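Local coordinates for protein Myo-inositol phosphohydrolase (Mitsuokella multacida, PDB 4WU3) that probably removes phosphate groups from inositol polyphosphates such as phytate, as a PTP-like phosphatase, and binds inositol-(1,3,4,5)-tetrakisphosphate, at residues D69-V74 / P81-M86; F252-D257 / Q272-I277; T381-D386 / M557-V562; V428-A433 / V485-V490; E451-E456 / Y504-A509. The protein carries 2 engineered substitutions. One frame throughout, in Å; residues are numbered along the deposited sequence.

In the fold
From the N terminus, contact 1 closes a short loop between strands 65-66 and 91-94. Contact 2 follows in series, closing the short connection between helices 247-261 and 267-276, and the two contacts touch: Arg-273 of contact 2 donates to the carbonyl of Lys-84 in contact 1. Beyond the chain's centre, contact 3 closes a much longer loop, joining the turn before helix 385-388 to the end of helix 545-558, and contacts 4 and 5 are nested within it. Those two cross, since their segments alternate along the chain; contact 4 ties the turn of hairpin 426-438 to residues 485-490, and contact 5 ties helix 449-463 to strand 503-509, their centres about 19 Å apart.

Contact 1 (D69-V74 / P81-M86); sequences DKYVGV and PTRKGM
Tyr-71 reaches across to residues 81-86, its CG placed beside the backbone N (chi1 -67°), and successive ring atoms meet different partners. From CB the chain passes to CG and CD1, which lie beneath NH2 of Arg-83; Tyr-71 CE1 meets the same nitrogen and also SD of Met-86, at 3.8 Å, in an oblique Met-aromatic contact. On the other flank CE2 approaches Pro-81 O, and Tyr-71 CZ packs on Pro-81 CG at 3.9 Å. The hydroxyl ends the chain by donating to Pro-81 O, 2.8 Å from Tyr-71 OH, from above that carbonyl's plane. The loop between strands 65-66 and 91-94 thus folds back on itself, beside helix 267-276. Arg-83 brings its guanidinium over one ring face, NH2 foremost and offset toward the rim, in a cation-pi contact, CZ 4.9 Å from the Tyr-71 centroid and the planes 59° apart. Its NH1 and NH2 both grip Asp-69 O end-on, the NH2 bond measuring 3.0 Å to that oxygen, while NH1 also forms a salt bridge with Asp-87.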
# COMPACT_ATOMS: atom_id res chain seq x y z
N ASP A 69 -7.25 23.60 -21.79
CA ASP A 69 -8.64 23.79 -21.38
C ASP A 69 -8.76 24.79 -20.22
O ASP A 69 -7.83 24.97 -19.42
CB ASP A 69 -9.28 22.45 -20.99
CG ASP A 69 -9.59 21.59 -22.20
OD1 ASP A 69 -9.30 22.04 -23.33
OD2 ASP A 69 -10.13 20.48 -22.03
N LYS A 70 -9.92 25.43 -20.15
CA LYS A 70 -10.22 26.37 -19.08
C LYS A 70 -10.43 25.62 -17.76
O LYS A 70 -10.73 24.41 -17.74
CB LYS A 70 -11.45 27.21 -19.42
CG LYS A 70 -12.76 26.43 -19.52
CD LYS A 70 -13.90 27.28 -20.06
CE LYS A 70 -15.01 26.41 -20.66
NZ LYS A 70 -15.56 25.41 -19.71
N TYR A 71 -10.29 26.33 -16.65
CA TYR A 71 -10.53 25.74 -15.35
C TYR A 71 -12.03 25.53 -15.16
O TYR A 71 -12.83 26.37 -15.56
CB TYR A 71 -10.01 26.66 -14.24
CG TYR A 71 -8.50 26.83 -14.16
CD1 TYR A 71 -7.63 25.87 -14.65
CD2 TYR A 71 -7.95 27.95 -13.56
CE1 TYR A 71 -6.25 26.02 -14.56
CE2 TYR A 71 -6.59 28.11 -13.45
CZ TYR A 71 -5.74 27.14 -13.94
OH TYR A 71 -4.38 27.32 -13.82
N VAL A 72 -12.41 24.41 -14.55
CA VAL A 72 -13.79 24.19 -14.14
C VAL A 72 -13.80 23.88 -12.65
O VAL A 72 -13.01 23.07 -12.19
CB VAL A 72 -14.44 23.00 -14.88
CG1 VAL A 72 -15.86 22.77 -14.39
CG2 VAL A 72 -14.43 23.23 -16.39
N GLY A 73 -14.69 24.53 -11.91
CA GLY A 73 -14.78 24.35 -10.45
C GLY A 73 -13.92 25.37 -9.72
O GLY A 73 -13.48 26.36 -10.32
N VAL A 74 -13.67 25.11 -8.43
CA VAL A 74 -12.88 26.03 -7.59
C VAL A 74 -11.85 25.26 -6.79
O VAL A 74 -11.98 24.05 -6.62
CB VAL A 74 -13.77 26.75 -6.55
CG1 VAL A 74 -14.71 27.74 -7.23
CG2 VAL A 74 -14.55 25.74 -5.72
N PRO A 81 -4.85 28.70 -9.42
CA PRO A 81 -3.45 28.62 -9.75
C PRO A 81 -3.16 29.31 -11.08
O PRO A 81 -4.02 29.33 -11.97
CB PRO A 81 -3.20 27.12 -9.87
CG PRO A 81 -4.52 26.56 -10.30
CD PRO A 81 -5.56 27.44 -9.66
N THR A 82 -1.97 29.87 -11.19
CA THR A 82 -1.49 30.46 -12.42
C THR A 82 -1.70 29.49 -13.57
O THR A 82 -1.60 28.28 -13.38
CB THR A 82 0.00 30.78 -12.31
OG1 THR A 82 0.49 31.31 -13.55
CG2 THR A 82 0.78 29.54 -11.97
N ARG A 83 -2.00 30.02 -14.76
CA ARG A 83 -2.17 29.20 -15.97
C ARG A 83 -0.87 29.16 -16.77
O ARG A 83 -0.83 28.62 -17.87
CB ARG A 83 -3.28 29.77 -16.87
CG ARG A 83 -4.69 29.57 -16.34
CD ARG A 83 -5.73 29.90 -17.40
NE ARG A 83 -5.52 29.10 -18.61
CZ ARG A 83 -5.99 27.87 -18.78
NH1 ARG A 83 -5.75 27.21 -19.88
NH2 ARG A 83 -6.71 27.28 -17.85
N LYS A 84 0.20 29.72 -16.21
CA LYS A 84 1.44 29.85 -16.97
C LYS A 84 1.96 28.52 -17.52
O LYS A 84 2.10 27.53 -16.79
CB LYS A 84 2.54 30.52 -16.13
CG LYS A 84 3.86 30.56 -16.88
CD LYS A 84 4.91 31.38 -16.16
CE LYS A 84 6.09 31.63 -17.09
NZ LYS A 84 7.12 32.48 -16.44
N GLY A 85 2.25 28.52 -18.82
CA GLY A 85 2.79 27.36 -19.51
C GLY A 85 1.77 26.34 -20.00
O GLY A 85 2.12 25.43 -20.76
N MET A 86 0.52 26.46 -19.58
CA MET A 86 -0.49 25.45 -19.90
C MET A 86 -0.81 25.35 -21.39
O MET A 86 -1.04 24.25 -21.91
CB MET A 86 -1.78 25.72 -19.15
CG MET A 86 -1.66 25.52 -17.65
SD MET A 86 -3.25 25.55 -16.83
CE MET A 86 -3.84 23.89 -17.19
O HOH W 1 -8.94 29.19 -16.71

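Contact 2 (F252-D257 / Q272-I277); sequences FMVMHD and QRQKLI
The carboxylate of Asp-257 and the guanidinium of Arg-273 lie nearly coplanar, 18° apart, and meet edge to edge. Arg-273 grips side-on: NH2 donates to Asp-257 OD1 at 2.7 Å and NE to Asp-257 OD2 at 2.9 Å. Each oxygen offers its syn lone pair, and both bonds are close to straight, so the salt bridge fixes the rotation of both groups. The amide of Gln-274 stands almost upright to the carboxylate, at 82°, and its NE2 donates to Asp-257 OD2 at 3.0 Å from the anti side, somewhat out of the carboxylate plane. OD2 therefore takes two donors, while OD1 has a second one in Asn-261. These bonds, all in a buried place, probably stabilise the negative charge of the aspartate. The other end of the amide turns to Met-253, whose CB lies 3.3 Å from Gln-274 OE1. Gln-274 CG, beside its backbone N, packs on Val-254 CG2 at 3.8 Å, and the bend at chi2 turns the amide toward Met-253 and Asp-257. Arg-273 NH1 donates to the carbonyls of Thr-82 and Lys-84. The axes of the two helix segments approach to 10.0 Å, with 128° between their directions, within the tyrosine-phosphatase-like part of the chain; helix 247-261 rests by Met-253 on strands 91-94 and 237-241, and by Val-254 on helix 291-313.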
# COMPACT_ATOMS: atom_id res chain seq x y z
N PHE A 252 0.30 11.16 -15.05
CA PHE A 252 1.15 11.48 -16.19
C PHE A 252 0.90 12.85 -16.80
O PHE A 252 1.81 13.42 -17.41
CB PHE A 252 1.10 10.39 -17.25
CG PHE A 252 2.03 9.28 -16.96
CD1 PHE A 252 1.74 8.38 -15.96
CD2 PHE A 252 3.22 9.14 -17.65
CE1 PHE A 252 2.61 7.35 -15.65
CE2 PHE A 252 4.10 8.13 -17.35
CZ PHE A 252 3.80 7.24 -16.35
N MET A 253 -0.30 13.38 -16.63
CA MET A 253 -0.60 14.76 -17.01
C MET A 253 0.16 15.72 -16.11
O MET A 253 0.67 16.75 -16.56
CB MET A 253 -2.10 15.03 -16.92
CG MET A 253 -2.88 14.54 -18.13
SD MET A 253 -2.44 15.43 -19.63
CE MET A 253 -3.46 16.89 -19.45
N VAL A 254 0.23 15.36 -14.82
CA VAL A 254 1.03 16.10 -13.84
C VAL A 254 2.53 16.00 -14.14
O VAL A 254 3.23 17.00 -14.08
CB VAL A 254 0.75 15.59 -12.41
CG1 VAL A 254 1.82 16.07 -11.44
CG2 VAL A 254 -0.61 16.08 -11.95
N MET A 255 3.02 14.81 -14.46
CA MET A 255 4.42 14.66 -14.90
C MET A 255 4.75 15.52 -16.12
O MET A 255 5.78 16.19 -16.17
CB MET A 255 4.74 13.20 -15.21
CG MET A 255 4.78 12.29 -13.99
SD MET A 255 4.80 10.54 -14.45
CE MET A 255 6.39 10.42 -15.29
N HIS A 256 3.86 15.50 -17.11
CA HIS A 256 4.04 16.30 -18.33
C HIS A 256 4.15 17.79 -17.98
O HIS A 256 5.09 18.47 -18.41
CB HIS A 256 2.86 16.05 -19.28
CG HIS A 256 3.07 16.55 -20.67
ND1 HIS A 256 3.55 15.75 -21.69
CD2 HIS A 256 2.85 17.76 -21.22
CE1 HIS A 256 3.63 16.46 -22.80
NE2 HIS A 256 3.20 17.68 -22.55
N ASP A 257 3.19 18.28 -17.20
CA ASP A 257 3.15 19.68 -16.79
C ASP A 257 4.47 20.03 -16.10
O ASP A 257 5.08 21.06 -16.37
CB ASP A 257 1.97 19.89 -15.85
CG ASP A 257 1.58 21.35 -15.68
OD1 ASP A 257 2.42 22.24 -15.92
OD2 ASP A 257 0.43 21.61 -15.28
N GLN A 272 -3.17 21.34 -8.47
CA GLN A 272 -4.48 21.98 -8.52
C GLN A 272 -4.96 22.18 -9.95
O GLN A 272 -6.11 21.86 -10.26
CB GLN A 272 -4.46 23.33 -7.81
CG GLN A 272 -4.59 23.23 -6.31
CD GLN A 272 -5.76 22.37 -5.90
OE1 GLN A 272 -6.91 22.69 -6.20
NE2 GLN A 272 -5.48 21.26 -5.23
N ARG A 273 -4.10 22.69 -10.84
CA ARG A 273 -4.62 22.98 -12.17
C ARG A 273 -4.96 21.71 -12.96
O ARG A 273 -5.93 21.70 -13.72
CB ARG A 273 -3.72 23.95 -12.95
CG ARG A 273 -2.37 23.43 -13.40
CD ARG A 273 -1.48 24.62 -13.66
NE ARG A 273 -0.31 24.29 -14.46
CZ ARG A 273 0.46 25.19 -15.06
NH1 ARG A 273 0.19 26.49 -14.94
NH2 ARG A 273 1.50 24.80 -15.78
N GLN A 274 -4.23 20.63 -12.72
CA GLN A 274 -4.57 19.37 -13.38
C GLN A 274 -5.88 18.79 -12.84
O GLN A 274 -6.53 18.01 -13.53
CB GLN A 274 -3.43 18.36 -13.27
CG GLN A 274 -2.19 18.75 -14.07
CD GLN A 274 -2.42 18.82 -15.58
OE1 GLN A 274 -3.17 18.02 -16.15
NE2 GLN A 274 -1.74 19.75 -16.24
N LYS A 275 -6.28 19.18 -11.63
CA LYS A 275 -7.62 18.84 -11.14
C LYS A 275 -8.66 19.73 -11.82
O LYS A 275 -9.70 19.26 -12.26
CB LYS A 275 -7.74 19.00 -9.63
CG LYS A 275 -9.18 19.09 -9.13
CD LYS A 275 -9.88 17.75 -9.23
CE LYS A 275 -11.40 17.88 -9.27
NZ LYS A 275 -11.92 18.24 -10.64
N LEU A 276 -8.36 21.02 -11.92
CA LEU A 276 -9.33 21.97 -12.47
C LEU A 276 -9.72 21.69 -13.93
O LEU A 276 -10.86 21.94 -14.32
CB LEU A 276 -8.81 23.40 -12.32
CG LEU A 276 -8.78 23.86 -10.86
CD1 LEU A 276 -7.92 25.10 -10.68
CD2 LEU A 276 -10.19 24.13 -10.36
N ILE A 277 -8.79 21.17 -14.74
CA ILE A 277 -9.10 20.83 -16.13
C ILE A 277 -9.45 19.34 -16.28
O ILE A 277 -9.83 18.88 -17.36
CB ILE A 277 -7.93 21.15 -17.08
CG1 ILE A 277 -6.75 20.24 -16.78
CG2 ILE A 277 -7.55 22.61 -16.94
CD1 ILE A 277 -5.63 20.32 -17.80

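Contact 3 (T381-D386 / M557-V562); sequences TRKGLD and MKNPDV
Lys-383 starts out with CG anti to the backbone N (chi1 176°) and bends at chi2, which carries its ammonium group across to Asp-561, whose own CG is tucked between backbone N and carbonyl carbon (chi1 54°). The two side chains arrive from opposite directions. NZ of Lys-383 forms a salt bridge with OD1 of Asp-561 at 2.8 Å, on the syn lone pair, and a weak bond to OD2 of the same carboxylate. A third acceptor is the amide oxygen of Asn-559, 3.1 Å from Lys-383 NZ, which receives the donor in its carbonyl plane on a lone pair. One ammonium group thus ties together two side chains of the turn 559-562. The same OD1 of Asn-559 lies 3.3 Å from Gly-384 CA, an approach so near that a side chain at Gly-384 would run into it. On the far side of the amide, Asn-559 ND2 donates to a water that in turn donates to Gly-384 O. Beside the polar cluster, Thr-381 CG2 and Val-562 CG1 meet tip to tip at 3.6 Å, and the lysine chain adds its CD against Val-562 CG2. Two turns face each other: a type II turn from Arg-382 to Leu-385, led in by an ST turn at Thr-381, and a type I turn from Asn-559 to Val-562, where the chain leaves helix 545-558 in the tyrosine-phosphatase-like part of the fold.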
# COMPACT_ATOMS: atom_id res chain seq x y z
N THR A 381 7.73 -42.02 -31.77
CA THR A 381 8.65 -42.61 -32.73
C THR A 381 10.08 -42.27 -32.33
O THR A 381 10.33 -41.18 -31.81
CB THR A 381 8.39 -42.11 -34.17
OG1 THR A 381 9.39 -42.66 -35.04
CG2 THR A 381 8.44 -40.58 -34.24
N ARG A 382 11.00 -43.19 -32.57
CA ARG A 382 12.42 -42.96 -32.33
C ARG A 382 13.13 -42.64 -33.62
O ARG A 382 14.36 -42.74 -33.73
CB ARG A 382 13.07 -44.19 -31.69
CG ARG A 382 12.82 -44.35 -30.20
CD ARG A 382 13.81 -45.34 -29.57
NE ARG A 382 15.12 -44.73 -29.30
CZ ARG A 382 15.66 -44.56 -28.09
NH1 ARG A 382 16.84 -43.99 -27.96
NH2 ARG A 382 15.01 -44.98 -27.01
N LYS A 383 12.36 -42.22 -34.61
CA LYS A 383 12.92 -41.96 -35.92
C LYS A 383 13.91 -40.79 -35.96
O LYS A 383 13.61 -39.67 -35.53
CB LYS A 383 11.79 -41.73 -36.91
CG LYS A 383 12.29 -41.38 -38.27
CD LYS A 383 12.40 -39.88 -38.41
CE LYS A 383 13.17 -39.60 -39.68
NZ LYS A 383 13.11 -38.18 -40.06
N GLY A 384 15.08 -41.04 -36.50
CA GLY A 384 16.08 -39.99 -36.64
C GLY A 384 17.08 -39.95 -35.49
O GLY A 384 18.17 -39.39 -35.62
N LEU A 385 16.71 -40.55 -34.37
CA LEU A 385 17.54 -40.50 -33.17
C LEU A 385 18.91 -41.12 -33.38
O LEU A 385 19.91 -40.66 -32.81
CB LEU A 385 16.83 -41.19 -32.01
CG LEU A 385 15.59 -40.52 -31.44
CD1 LEU A 385 15.14 -41.25 -30.18
CD2 LEU A 385 15.82 -39.05 -31.13
N ASP A 386 18.98 -42.16 -34.21
CA ASP A 386 20.24 -42.86 -34.44
C ASP A 386 21.29 -41.99 -35.16
O ASP A 386 22.48 -42.29 -35.13
CB ASP A 386 19.99 -44.16 -35.23
CG ASP A 386 19.25 -43.92 -36.53
OD1 ASP A 386 18.04 -43.59 -36.48
OD2 ASP A 386 19.87 -44.08 -37.60
N MET A 557 14.36 -29.52 -35.90
CA MET A 557 15.01 -28.99 -37.08
C MET A 557 15.46 -30.13 -37.99
O MET A 557 15.34 -30.05 -39.20
CB MET A 557 16.22 -28.11 -36.70
CG MET A 557 15.85 -26.74 -36.14
SD MET A 557 17.24 -25.86 -35.38
CE MET A 557 18.15 -25.36 -36.84
N LYS A 558 15.99 -31.20 -37.39
CA LYS A 558 16.59 -32.30 -38.14
C LYS A 558 15.55 -33.33 -38.57
O LYS A 558 15.74 -34.07 -39.52
CB LYS A 558 17.66 -32.99 -37.29
CG LYS A 558 18.76 -32.07 -36.76
CD LYS A 558 19.81 -31.78 -37.82
CE LYS A 558 20.68 -33.00 -38.08
NZ LYS A 558 21.76 -32.71 -39.06
N ASN A 559 14.43 -33.36 -37.85
CA ASN A 559 13.39 -34.35 -38.10
C ASN A 559 12.02 -33.68 -38.15
O ASN A 559 11.16 -33.96 -37.33
CB ASN A 559 13.40 -35.40 -37.00
CG ASN A 559 14.70 -36.18 -36.97
OD1 ASN A 559 14.91 -37.08 -37.77
ND2 ASN A 559 15.58 -35.83 -36.07
N PRO A 560 11.83 -32.79 -39.14
CA PRO A 560 10.58 -32.03 -39.24
C PRO A 560 9.36 -32.90 -39.55
O PRO A 560 8.22 -32.45 -39.42
CB PRO A 560 10.88 -31.02 -40.36
CG PRO A 560 11.99 -31.62 -41.14
CD PRO A 560 12.80 -32.44 -40.19
N ASP A 561 9.59 -34.15 -39.95
CA ASP A 561 8.50 -35.08 -40.23
C ASP A 561 7.93 -35.74 -38.97
O ASP A 561 6.93 -36.44 -39.03
CB ASP A 561 8.96 -36.16 -41.20
CG ASP A 561 10.23 -36.87 -40.72
OD1 ASP A 561 11.06 -36.25 -40.02
OD2 ASP A 561 10.39 -38.06 -41.06
N VAL A 562 8.57 -35.52 -37.83
CA VAL A 562 8.07 -36.07 -36.57
C VAL A 562 7.16 -35.06 -35.86
O VAL A 562 7.39 -33.85 -35.92
CB VAL A 562 9.24 -36.46 -35.66
CG1 VAL A 562 8.72 -36.95 -34.31
CG2 VAL A 562 10.08 -37.53 -36.35
O HOH W 2 18.20 -36.91 -36.79

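Contact 4 (V428-A433 / V485-V490); sequences VFNGNA and VKIESV
Phe-429 presents one ring face to Ile-487, whose CG2 sits 4.2 Å from the ring centroid in a CH-pi contact, while Ile-487 CD1 packs on Phe-429 CD2. Val-490 lies alongside the same ring and points the same way, its CG2 3.8 Å from Phe-429 CD1. The backbones pair here as well: Phe-429 and Val-490 form an antiparallel non-hydrogen-bonded pair, followed by a bond from Asn-430 N to Ser-489 O at 2.8 Å. Residues 429-432 make the type I' turn of a tight beta hairpin, and residues 485-490 lead from strand 484-486 past this turn to Val-490, which pairs with strand 426-429. Asn-430 reaches from the turn with CG beside the backbone N (chi1 -57°), and its amide reads three backbone groups of that segment. OD1 accepts from Glu-488 N at 2.7 Å on an in-plane lone pair and from Ser-489 N at 2.9 Å nearly in line with the C=O bond, while ND2 donates to Lys-486 O at 3.0 Å. Replacing Asn-430 by an alanine removes the amide and is likely to leave the N-H groups of Glu-488 and Ser-489 and the carbonyl of Lys-486 without this partner. A water bridges Gly-431 N, which donates to it, and Ser-489 OG.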
# COMPACT_ATOMS: atom_id res chain seq x y z
N VAL A 428 34.96 -23.46 -12.67
CA VAL A 428 35.44 -24.62 -11.93
C VAL A 428 36.40 -24.18 -10.83
O VAL A 428 37.41 -23.53 -11.10
CB VAL A 428 36.15 -25.62 -12.86
CG1 VAL A 428 36.51 -26.90 -12.11
CG2 VAL A 428 35.28 -25.95 -14.05
N PHE A 429 36.06 -24.53 -9.59
CA PHE A 429 36.93 -24.32 -8.42
C PHE A 429 37.39 -25.67 -7.89
O PHE A 429 36.56 -26.47 -7.47
CB PHE A 429 36.17 -23.64 -7.28
CG PHE A 429 35.85 -22.20 -7.53
CD1 PHE A 429 36.38 -21.52 -8.61
CD2 PHE A 429 35.03 -21.52 -6.65
CE1 PHE A 429 36.09 -20.19 -8.82
CE2 PHE A 429 34.73 -20.19 -6.85
CZ PHE A 429 35.26 -19.52 -7.94
N ASN A 430 38.71 -25.91 -7.88
CA ASN A 430 39.26 -27.18 -7.36
C ASN A 430 38.63 -28.42 -7.98
O ASN A 430 38.51 -29.45 -7.31
CB ASN A 430 39.08 -27.29 -5.84
CG ASN A 430 39.70 -26.14 -5.08
OD1 ASN A 430 40.64 -25.49 -5.55
ND2 ASN A 430 39.19 -25.89 -3.88
N GLY A 431 38.21 -28.33 -9.23
CA GLY A 431 37.59 -29.46 -9.91
C GLY A 431 36.08 -29.48 -9.81
O GLY A 431 35.41 -30.23 -10.54
N ASN A 432 35.52 -28.66 -8.91
CA ASN A 432 34.07 -28.60 -8.72
C ASN A 432 33.44 -27.52 -9.59
O ASN A 432 33.98 -26.43 -9.72
CB ASN A 432 33.72 -28.28 -7.26
CG ASN A 432 34.34 -29.25 -6.28
OD1 ASN A 432 34.13 -30.46 -6.35
ND2 ASN A 432 35.12 -28.71 -5.35
N ALA A 433 32.28 -27.83 -10.16
CA ALA A 433 31.49 -26.86 -10.92
C ALA A 433 30.82 -25.88 -9.95
O ALA A 433 30.14 -26.29 -9.02
CB ALA A 433 30.43 -27.58 -11.74
N VAL A 485 36.01 -22.54 2.11
CA VAL A 485 36.95 -23.51 1.61
C VAL A 485 37.98 -22.75 0.80
O VAL A 485 37.68 -21.71 0.21
CB VAL A 485 36.28 -24.60 0.75
CG1 VAL A 485 35.25 -25.36 1.59
CG2 VAL A 485 35.64 -24.00 -0.50
N LYS A 486 39.21 -23.24 0.82
CA LYS A 486 40.31 -22.57 0.15
C LYS A 486 40.25 -22.87 -1.34
O LYS A 486 40.22 -24.03 -1.74
CB LYS A 486 41.64 -23.05 0.74
CG LYS A 486 42.86 -22.31 0.22
CD LYS A 486 42.90 -20.89 0.74
CE LYS A 486 44.18 -20.18 0.31
NZ LYS A 486 45.38 -20.97 0.71
N ILE A 487 40.25 -21.83 -2.17
CA ILE A 487 40.17 -22.01 -3.61
C ILE A 487 41.58 -22.12 -4.17
O ILE A 487 42.28 -21.12 -4.28
CB ILE A 487 39.42 -20.85 -4.29
CG1 ILE A 487 38.04 -20.65 -3.67
CG2 ILE A 487 39.30 -21.10 -5.78
CD1 ILE A 487 37.25 -21.94 -3.52
N GLU A 488 41.99 -23.35 -4.52
CA GLU A 488 43.35 -23.61 -5.00
C GLU A 488 43.45 -23.49 -6.52
O GLU A 488 44.35 -22.83 -7.02
CB GLU A 488 43.83 -24.99 -4.54
CG GLU A 488 43.86 -25.20 -3.03
CD GLU A 488 45.09 -24.62 -2.35
OE1 GLU A 488 45.95 -24.02 -3.04
OE2 GLU A 488 45.21 -24.76 -1.11
N SER A 489 42.55 -24.13 -7.25
CA SER A 489 42.56 -24.02 -8.71
C SER A 489 41.26 -23.44 -9.29
O SER A 489 40.16 -23.71 -8.79
CB SER A 489 42.85 -25.38 -9.35
OG SER A 489 41.76 -26.26 -9.17
N VAL A 490 41.42 -22.66 -10.35
CA VAL A 490 40.30 -21.98 -10.98
C VAL A 490 40.40 -22.01 -12.51
O VAL A 490 41.37 -21.50 -13.08
CB VAL A 490 40.24 -20.52 -10.52
CG1 VAL A 490 39.12 -19.78 -11.25
CG2 VAL A 490 40.02 -20.46 -9.02
O HOH W 3 39.47 -26.17 -10.89

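Contact 5 (E451-E456 / Y504-A509); sequences EVLKDE and YYRIAA
Val-452, Leu-453 and Glu-456 of helix 449-463 meet Arg-506 of strand 503-509, the edge strand of the mixed five-stranded sheet of this PTP-like phosphatase domain, the helix and strand segments crossing at 102°. The charged part is an end-on pair: Arg-506 NH1 donates to Glu-456 OE1 at 2.8 Å, almost straight at 173°, and Arg-506 NH2 to Glu-456 OE2 at 3.0 Å, with carboxylate and guanidinium 25° apart. Glu-456 OE2 also accepts from His-426 N, and Arg-506 NH2 donates to Arg-422 O, so each group has a second partner. With a glutamine in place of Glu-456, the buried arginine's charge would probably be left without its mate. The apolar contact is Val-452 CG2 on Ala-508 CB at 4.1 Å; Leu-453 CD2 packs alongside the charged guanidinium, 3.8 Å from Arg-506 NH1. CG of Arg-506 is anti to its backbone N and the chain bends at chi2, bringing NH2 within 3.7 Å of Val-452 CG1.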
# COMPACT_ATOMS: atom_id res chain seq x y z
N GLU A 451 29.41 -9.17 -22.18
CA GLU A 451 29.39 -8.74 -20.79
C GLU A 451 29.39 -9.95 -19.85
O GLU A 451 30.05 -9.92 -18.81
CB GLU A 451 28.19 -7.84 -20.52
CG GLU A 451 28.33 -6.46 -21.12
CD GLU A 451 26.99 -5.75 -21.31
OE1 GLU A 451 25.96 -6.44 -21.49
OE2 GLU A 451 26.97 -4.51 -21.28
N VAL A 452 28.66 -11.00 -20.23
CA VAL A 452 28.65 -12.23 -19.45
C VAL A 452 30.06 -12.80 -19.31
O VAL A 452 30.50 -13.11 -18.21
CB VAL A 452 27.74 -13.30 -20.06
CG1 VAL A 452 27.98 -14.65 -19.41
CG2 VAL A 452 26.29 -12.89 -19.91
N LEU A 453 30.77 -12.94 -20.42
CA LEU A 453 32.11 -13.54 -20.38
C LEU A 453 33.09 -12.67 -19.59
O LEU A 453 33.98 -13.20 -18.92
CB LEU A 453 32.64 -13.79 -21.79
CG LEU A 453 31.90 -14.90 -22.54
CD1 LEU A 453 32.31 -14.90 -24.01
CD2 LEU A 453 32.17 -16.24 -21.88
N LYS A 454 32.93 -11.35 -19.68
CA LYS A 454 33.78 -10.43 -18.93
C LYS A 454 33.51 -10.50 -17.43
O LYS A 454 34.44 -10.52 -16.63
CB LYS A 454 33.57 -8.99 -19.41
CG LYS A 454 34.42 -8.00 -18.64
CD LYS A 454 34.13 -6.56 -19.02
CE LYS A 454 35.05 -5.62 -18.25
NZ LYS A 454 34.65 -4.20 -18.40
N ASP A 455 32.24 -10.55 -17.05
CA ASP A 455 31.88 -10.74 -15.66
C ASP A 455 32.44 -12.07 -15.18
O ASP A 455 33.02 -12.15 -14.11
CB ASP A 455 30.35 -10.72 -15.49
CG ASP A 455 29.91 -10.97 -14.05
OD1 ASP A 455 29.84 -12.14 -13.63
OD2 ASP A 455 29.62 -9.99 -13.33
N GLU A 456 32.30 -13.11 -15.99
CA GLU A 456 32.75 -14.46 -15.63
C GLU A 456 34.25 -14.53 -15.39
O GLU A 456 34.71 -15.01 -14.36
CB GLU A 456 32.36 -15.47 -16.73
CG GLU A 456 32.47 -16.94 -16.33
CD GLU A 456 31.62 -17.84 -17.21
OE1 GLU A 456 32.10 -18.20 -18.31
OE2 GLU A 456 30.47 -18.18 -16.82
N TYR A 504 34.06 -25.92 -27.79
CA TYR A 504 33.20 -25.24 -26.85
C TYR A 504 32.43 -24.13 -27.53
O TYR A 504 32.98 -23.39 -28.32
CB TYR A 504 34.03 -24.68 -25.70
CG TYR A 504 33.25 -23.90 -24.66
CD1 TYR A 504 32.60 -24.55 -23.61
CD2 TYR A 504 33.19 -22.51 -24.71
CE1 TYR A 504 31.90 -23.84 -22.65
CE2 TYR A 504 32.50 -21.79 -23.75
CZ TYR A 504 31.86 -22.46 -22.72
OH TYR A 504 31.16 -21.75 -21.77
N TYR A 505 31.15 -24.03 -27.21
CA TYR A 505 30.35 -22.90 -27.67
C TYR A 505 29.40 -22.47 -26.55
O TYR A 505 28.84 -23.29 -25.84
CB TYR A 505 29.60 -23.23 -28.97
CG TYR A 505 29.07 -21.99 -29.65
CD1 TYR A 505 29.84 -21.31 -30.59
CD2 TYR A 505 27.83 -21.47 -29.33
CE1 TYR A 505 29.38 -20.15 -31.19
CE2 TYR A 505 27.36 -20.31 -29.92
CZ TYR A 505 28.13 -19.65 -30.85
OH TYR A 505 27.65 -18.49 -31.42
N ARG A 506 29.25 -21.16 -26.40
CA ARG A 506 28.48 -20.58 -25.32
C ARG A 506 27.27 -19.80 -25.83
O ARG A 506 27.41 -18.90 -26.65
CB ARG A 506 29.38 -19.62 -24.53
CG ARG A 506 28.70 -18.96 -23.35
CD ARG A 506 28.45 -19.95 -22.24
NE ARG A 506 28.05 -19.30 -21.00
CZ ARG A 506 28.89 -18.86 -20.07
NH1 ARG A 506 30.20 -18.99 -20.23
NH2 ARG A 506 28.42 -18.29 -18.97
N ILE A 507 26.08 -20.16 -25.35
CA ILE A 507 24.91 -19.30 -25.54
C ILE A 507 24.43 -18.88 -24.15
O ILE A 507 24.20 -19.72 -23.27
CB ILE A 507 23.78 -20.02 -26.33
CG1 ILE A 507 24.29 -20.40 -27.72
CG2 ILE A 507 22.57 -19.11 -26.47
CD1 ILE A 507 23.37 -21.32 -28.49
N ALA A 508 24.30 -17.58 -23.94
CA ALA A 508 23.96 -17.04 -22.64
C ALA A 508 22.44 -17.01 -22.41
O ALA A 508 21.82 -15.94 -22.41
CB ALA A 508 24.57 -15.66 -22.47
N ALA A 509 21.86 -18.18 -22.19
CA ALA A 509 20.41 -18.30 -22.05
C ALA A 509 20.01 -18.13 -20.59
O ALA A 509 20.58 -18.75 -19.70
CB ALA A 509 19.93 -19.64 -22.59